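Side-chain contacts in imelysin (Bacteroides ovatus ATCC 8483, PDB 3OYV), which belongs to the imelysin-like outer-membrane proteins, probably takes part in bacterial iron uptake, and is classed as a peptidase: residues N87-T91 / A92-D96; W305-Q309 / N310-Q314; H345-E348 / F349-K353. All blocks are in the same frame, centred on the assembly; numbering follows the deposited sequence. Where two conformers were deposited one is given.

Contact 1: N87-T91 / A92-D96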
# COMPACT_ATOMS: atom_id res chain seq x y z
N ASN A 87 12.92 -3.52 1.25
CA ASN A 87 13.85 -2.39 1.41
C ASN A 87 13.14 -1.14 1.89
O ASN A 87 13.59 -0.47 2.83
CB ASN A 87 14.57 -2.07 0.11
CG ASN A 87 15.27 -0.72 0.14
OD1 ASN A 87 16.45 -0.64 0.42
ND2 ASN A 87 14.53 0.35 -0.10
N GLU A 88 12.03 -0.82 1.25
CA GLU A 88 11.30 0.41 1.60
C GLU A 88 10.76 0.37 3.03
O GLU A 88 10.88 1.36 3.76
CB GLU A 88 10.17 0.66 0.61
CG GLU A 88 9.28 1.86 0.97
CD GLU A 88 9.96 3.19 0.78
OE1 GLU A 88 11.03 3.25 0.15
OE2 GLU A 88 9.38 4.20 1.27
N VAL A 89 10.20 -0.76 3.44
CA VAL A 89 9.69 -0.88 4.78
C VAL A 89 10.82 -0.72 5.79
O VAL A 89 10.70 0.05 6.75
CB VAL A 89 8.98 -2.20 4.99
CG1 VAL A 89 8.62 -2.39 6.43
CG2 VAL A 89 7.69 -2.25 4.10
N GLY A 90 11.91 -1.45 5.60
CA GLY A 90 12.97 -1.45 6.61
C GLY A 90 13.74 -0.14 6.68
O GLY A 90 13.99 0.40 7.78
N THR A 91 14.15 0.32 5.53
CA THR A 91 15.09 1.42 5.50
C THR A 91 14.40 2.78 5.45
O THR A 91 14.96 3.75 5.91
CB THR A 91 16.07 1.36 4.31
OG1 THR A 91 15.33 1.56 3.14
CG2 THR A 91 16.80 0.06 4.15
N ALA A 92 13.17 2.86 4.91
CA ALA A 92 12.47 4.14 4.80
C ALA A 92 11.31 4.25 5.78
O ALA A 92 11.30 5.15 6.65
CB ALA A 92 11.99 4.40 3.38
N LYS A 93 10.34 3.36 5.70
CA LYS A 93 9.17 3.49 6.56
C LYS A 93 9.54 3.40 8.05
O LYS A 93 9.07 4.19 8.88
CB LYS A 93 8.07 2.48 6.18
CG LYS A 93 7.58 2.62 4.75
CD LYS A 93 6.42 1.67 4.45
CE LYS A 93 5.96 1.71 3.01
NZ LYS A 93 4.56 1.20 2.89
N ILE A 94 10.39 2.44 8.39
CA ILE A 94 10.87 2.28 9.76
C ILE A 94 12.18 3.07 9.97
O ILE A 94 12.33 3.83 10.95
CB ILE A 94 11.06 0.78 10.14
CG1 ILE A 94 9.72 0.05 9.94
CG2 ILE A 94 11.62 0.64 11.60
CD1 ILE A 94 9.84 -1.45 10.15
N GLY A 95 13.09 2.94 9.03
CA GLY A 95 14.43 3.49 9.15
C GLY A 95 14.54 4.99 9.17
O GLY A 95 15.38 5.55 9.90
N ASP A 96 13.75 5.68 8.37
CA ASP A 96 13.84 7.15 8.36
C ASP A 96 13.45 7.75 9.71
O ASP A 96 14.21 8.54 10.28
CB ASP A 96 13.08 7.77 7.19
CG ASP A 96 13.75 7.55 5.87
OD1 ASP A 96 14.95 7.20 5.84
OD2 ASP A 96 13.07 7.76 4.83
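Val-89 and Ile-94 meet on the buried side of helix 71-102, where the alpha-helix widens into pi-type turns. Ile-94 N reaches five residues back to Val-89 O at 2.9 Å, and Lys-93 N does the same to Glu-88 O at 2.8 Å, a straight bond of 168° at the hydrogen. Glu-88 O is held twice, because Ala-92 N also donates to it from above the carbonyl plane. On the inner side, CG1 of Val-89 lies 4.0 Å from CD1 of Ile-94, the two branched side chains crossing at a slant. CG2 of Val-89 takes the other neighbour, packing on CD of Lys-93 at 4.1 Å. Helices 121-137, 158-177 and 189-214 close over this face, with Tyr-125, Ile-175 and Met-195 among the residues against it. The Lys-93 chain, fully extended beyond CG, runs from there to a polar cluster, where NZ hydrogen-bonds Asn-128 and Glu-114, makes a salt bridge to Glu-286 and hydrogen-bonds an unidentified molecule, probably from the crystallisation liquor. The opposite side of the turn is looser and open to solvent. Asp-96 and Thr-91 are exposed there, and in one of its two conformers the Glu-88 carboxylate lies by the Ala-92 methyl, a contact the second conformer leaves doubtful. Thr-91 turns its hydroxyl back onto the helix: with chi1 67°, OG1 sits between its own N and carbonyl carbon and bonds Asn-87 O at 2.7 Å, on the face of that carbonyl opposite to Thr-91 N.

Contact 2: W305-Q309 / N310-Q314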
# COMPACT_ATOMS: atom_id res chain seq x y z
N TRP A 305 3.22 10.00 0.85
CA TRP A 305 3.61 10.26 2.23
C TRP A 305 5.05 10.76 2.18
O TRP A 305 5.86 10.13 1.53
CB TRP A 305 3.50 9.02 3.12
CG TRP A 305 3.86 9.34 4.53
CD1 TRP A 305 5.07 9.15 5.13
CD2 TRP A 305 3.06 10.05 5.46
NE1 TRP A 305 5.04 9.62 6.40
CE2 TRP A 305 3.82 10.18 6.63
CE3 TRP A 305 1.75 10.53 5.44
CZ2 TRP A 305 3.32 10.81 7.76
CZ3 TRP A 305 1.26 11.15 6.56
CH2 TRP A 305 2.03 11.29 7.71
N PRO A 306 5.37 11.87 2.85
CA PRO A 306 4.56 12.75 3.68
C PRO A 306 3.60 13.62 2.87
O PRO A 306 3.66 13.63 1.66
CB PRO A 306 5.60 13.63 4.39
CG PRO A 306 6.72 13.67 3.49
CD PRO A 306 6.79 12.31 2.83
N LEU A 307 2.74 14.31 3.59
CA LEU A 307 1.75 15.21 3.02
C LEU A 307 2.20 16.66 3.21
O LEU A 307 3.03 16.95 4.07
CB LEU A 307 0.41 15.04 3.72
CG LEU A 307 -0.17 13.62 3.70
CD1 LEU A 307 -1.47 13.55 4.50
CD2 LEU A 307 -0.36 13.15 2.26
N ASP A 308 1.57 17.56 2.45
CA ASP A 308 1.66 19.00 2.73
C ASP A 308 0.51 19.30 3.70
O ASP A 308 -0.59 19.69 3.30
CB ASP A 308 1.55 19.83 1.46
CG ASP A 308 1.81 21.31 1.70
OD1 ASP A 308 1.78 21.74 2.88
OD2 ASP A 308 2.04 22.01 0.70
N GLN A 309 0.76 19.05 4.98
CA GLN A 309 -0.29 19.11 5.98
C GLN A 309 -0.81 20.54 6.16
O GLN A 309 -2.02 20.77 6.31
CB GLN A 309 0.19 18.52 7.28
CG GLN A 309 0.68 17.07 7.18
CD GLN A 309 1.33 16.60 8.47
OE1 GLN A 309 0.84 15.67 9.17
NE2 GLN A 309 2.44 17.27 8.84
N ASN A 310 0.09 21.52 6.09
CA ASN A 310 -0.37 22.89 6.21
C ASN A 310 -1.29 23.27 5.03
O ASN A 310 -2.27 24.02 5.24
CB ASN A 310 0.78 23.87 6.35
CG ASN A 310 0.31 25.31 6.34
OD1 ASN A 310 0.47 26.01 5.36
ND2 ASN A 310 -0.35 25.72 7.40
N ALA A 311 -1.04 22.75 3.83
CA ALA A 311 -1.93 22.96 2.70
C ALA A 311 -3.31 22.36 2.92
O ALA A 311 -4.32 22.96 2.51
CB ALA A 311 -1.34 22.45 1.40
N ILE A 312 -3.36 21.21 3.59
CA ILE A 312 -4.68 20.62 3.93
C ILE A 312 -5.44 21.52 4.89
O ILE A 312 -6.62 21.76 4.70
CB ILE A 312 -4.54 19.19 4.49
CG1 ILE A 312 -3.88 18.26 3.46
CG2 ILE A 312 -5.89 18.63 4.87
CD1 ILE A 312 -3.37 16.91 4.04
N VAL A 313 -4.77 22.02 5.92
CA VAL A 313 -5.40 22.95 6.86
C VAL A 313 -5.91 24.21 6.14
O VAL A 313 -7.02 24.66 6.40
CB VAL A 313 -4.44 23.28 8.02
CG1 VAL A 313 -4.99 24.43 8.91
CG2 VAL A 313 -4.17 22.01 8.86
N GLN A 314 -5.12 24.75 5.21
CA GLN A 314 -5.55 25.92 4.43
C GLN A 314 -6.80 25.60 3.61
O GLN A 314 -7.75 26.40 3.56
CB GLN A 314 -4.43 26.42 3.52
CG GLN A 314 -3.25 27.06 4.25
CD GLN A 314 -2.11 27.43 3.31
OE1 GLN A 314 -2.06 26.98 2.16
NE2 GLN A 314 -1.18 28.23 3.81
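Asp-308 reaches forward with its side chain over Ala-311, three residues on. CB stands 3.9 Å from the Ala-311 methyl. CG is anti to the backbone N (chi1 -173°), which swings the carboxylate over the first turn, with CG 3.4 Å from Ala-311 CB. At the tip both OD1 and OD2 lie 3.5 Å from Ala-311 CB, and OD1 also accepts from Ala-311 N at 3.1 Å, with 154° at the hydrogen. The amide approaches OD1 from well above the carboxylate plane. This bond makes Asp-308 the N-cap of helix 309-316, its side chain occupying an amide N-H that has no preceding turn to bond to. The main chain follows at once, Ile-312 N donating to Asp-308 O at 3.2 Å and Val-313 N to Gln-309 O at 3.0 Å. Flanking the cap is a hydrophobic staple: Leu-307, just ahead of Asp-308, sets CD1 3.9 Å from CD1 of Ile-312, and the two chains cross at a slant while CG1 of Ile-312 lies against Asp-308 O. Both side chains also lean on Thr-346 of helix 343-351, so the staple faces the protein. The Gln-309 chain reaches Tyr-117, whose OH is hydrogen-bonded to OE1; Leu-307 touches the same tyrosine.

Contact 3: H345-E348 / F349-K353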
# COMPACT_ATOMS: atom_id res chain seq x y z
N HIS A 345 -3.54 8.81 2.73
CA HIS A 345 -3.10 9.45 3.93
C HIS A 345 -3.75 10.82 4.17
O HIS A 345 -3.86 11.26 5.29
CB HIS A 345 -1.59 9.50 4.02
CG HIS A 345 -1.00 8.13 4.09
ND1 HIS A 345 -1.24 7.27 5.14
CD2 HIS A 345 -0.19 7.48 3.23
CE1 HIS A 345 -0.59 6.14 4.92
NE2 HIS A 345 0.03 6.23 3.75
N THR A 346 -4.19 11.48 3.11
CA THR A 346 -4.99 12.70 3.27
C THR A 346 -6.35 12.35 3.84
O THR A 346 -6.82 13.02 4.76
CB THR A 346 -5.11 13.50 1.95
OG1 THR A 346 -3.81 13.96 1.59
CG2 THR A 346 -6.01 14.70 2.17
N LEU A 347 -6.99 11.30 3.33
CA LEU A 347 -8.24 10.87 3.96
C LEU A 347 -8.02 10.45 5.39
O LEU A 347 -8.83 10.75 6.24
CB LEU A 347 -8.86 9.78 3.14
CG LEU A 347 -10.32 9.50 3.39
CD1 LEU A 347 -11.18 10.76 3.46
CD2 LEU A 347 -10.80 8.53 2.25
N GLU A 348 -6.91 9.76 5.63
CA GLU A 348 -6.57 9.38 7.00
C GLU A 348 -6.50 10.61 7.94
O GLU A 348 -7.05 10.60 9.05
CB GLU A 348 -5.22 8.63 7.00
CG GLU A 348 -4.85 7.93 8.30
CD GLU A 348 -3.37 7.54 8.34
OE1 GLU A 348 -2.62 7.91 7.43
OE2 GLU A 348 -2.98 6.91 9.34
N PHE A 349 -5.82 11.66 7.46
CA PHE A 349 -5.71 12.92 8.23
C PHE A 349 -7.09 13.49 8.58
O PHE A 349 -7.31 14.00 9.67
CB PHE A 349 -4.93 13.91 7.37
CG PHE A 349 -4.74 15.29 7.97
CD1 PHE A 349 -5.72 16.25 7.89
CD2 PHE A 349 -3.52 15.66 8.49
CE1 PHE A 349 -5.51 17.50 8.42
CE2 PHE A 349 -3.31 16.93 9.00
CZ PHE A 349 -4.31 17.83 8.98
N LEU A 350 -7.99 13.40 7.62
CA LEU A 350 -9.35 13.93 7.72
C LEU A 350 -10.28 13.11 8.60
O LEU A 350 -11.30 13.62 9.06
CB LEU A 350 -9.94 14.12 6.31
CG LEU A 350 -9.26 15.18 5.41
CD1 LEU A 350 -9.76 15.05 3.94
CD2 LEU A 350 -9.42 16.61 5.97
N LEU A 351 -9.90 11.84 8.85
CA LEU A 351 -10.73 10.91 9.60
C LEU A 351 -10.25 10.62 11.02
O LEU A 351 -11.05 10.22 11.86
CB LEU A 351 -10.88 9.58 8.84
CG LEU A 351 -11.69 9.63 7.56
CD1 LEU A 351 -11.63 8.26 6.87
CD2 LEU A 351 -13.14 10.06 7.85
N TYR A 352 -8.94 10.74 11.25
CA TYR A 352 -8.30 10.34 12.49
C TYR A 352 -7.51 11.46 13.14
O TYR A 352 -6.99 12.34 12.44
CB TYR A 352 -7.30 9.23 12.21
CG TYR A 352 -7.85 7.89 11.83
CD1 TYR A 352 -8.12 6.94 12.79
CD2 TYR A 352 -8.00 7.53 10.49
CE1 TYR A 352 -8.55 5.66 12.43
CE2 TYR A 352 -8.45 6.28 10.12
CZ TYR A 352 -8.70 5.34 11.09
OH TYR A 352 -9.10 4.10 10.69
N LYS A 353 -7.40 11.37 14.46
CA LYS A 353 -6.44 12.19 15.16
C LYS A 353 -5.85 11.39 16.30
O LYS A 353 -6.57 10.85 17.14
CB LYS A 353 -7.14 13.45 15.64
CG LYS A 353 -6.16 14.41 16.31
CD LYS A 353 -6.79 15.70 16.70
CE LYS A 353 -5.76 16.70 17.17
NZ LYS A 353 -6.43 17.91 17.73
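A chi1 of -169° puts CG of Glu-348 anti to its backbone N, and one of -71° puts CG of Tyr-352 anti to its carbonyl carbon; from there the two side chains meet, one turn apart. The extended Glu-348 chain crosses the ring at about a right angle, CG touching CD2 of Tyr-352 at 3.9 Å, with carboxylate and ring nearly perpendicular. Glu-348 O lies at the ring edge, in its plane, and is gripped by two amides: Tyr-352 N at 2.9 Å, nearly in line with the carbonyl bond, and Leu-351 N at 3.1 Å from above its plane. Tyr-352 is where helix 343-351 gives way to a short strand. The other pairs are apolar. Leu-347 CG packs on Leu-351 CD1 at 3.9 Å, and Thr-346 lies alongside Leu-350, pointing the same way. Met-28, Val-31 and Leu-35 of helix 21-47 cover these residues. The polar end of Glu-348 is fixed from both oxygens: OE2 bonds Ser-118 OG, and OE1 takes ND1 of His-345 at 2.7 Å. That bond is almost straight, 173° at the hydrogen. OE1 lies in the imidazole plane, while ND1 comes to its syn side, tilted out of the carboxylate plane, which helps fix the ring's rotation. NE2 hydrogen-bonds an unidentified molecule, probably from the crystallisation liquor, and Trp-305 meets the imidazole edge-to-face. His-345 and Glu-348 are the His and Glu of the His-x-x-Glu motif of imelysin-like proteins; their hydrogen bond is consistent with a metal- or ligand-binding site.

Contact 3 is the core of the set, every touching residue being buried, while contact 2 lies at the surface and contact 1 is half sunk within the long helix 71-102. Contacts 2 and 3 share an interface: Leu-307 and Ile-312 pack on helix 343-351, the contact centres being 11 Å apart. Contact 1 stands off, its centre 22 Å from either and in the other imelysin sequence range. Their chemistry follows position: a helix start secured by a carboxylate in contact 2, a widened mid-helix turn in contact 1 and a helix end bearing a histidine-glutamate pair in contact 3. Lys-93 and His-345 have polar partners beyond their own turn; the Asp-308 carboxylate stays at its cap.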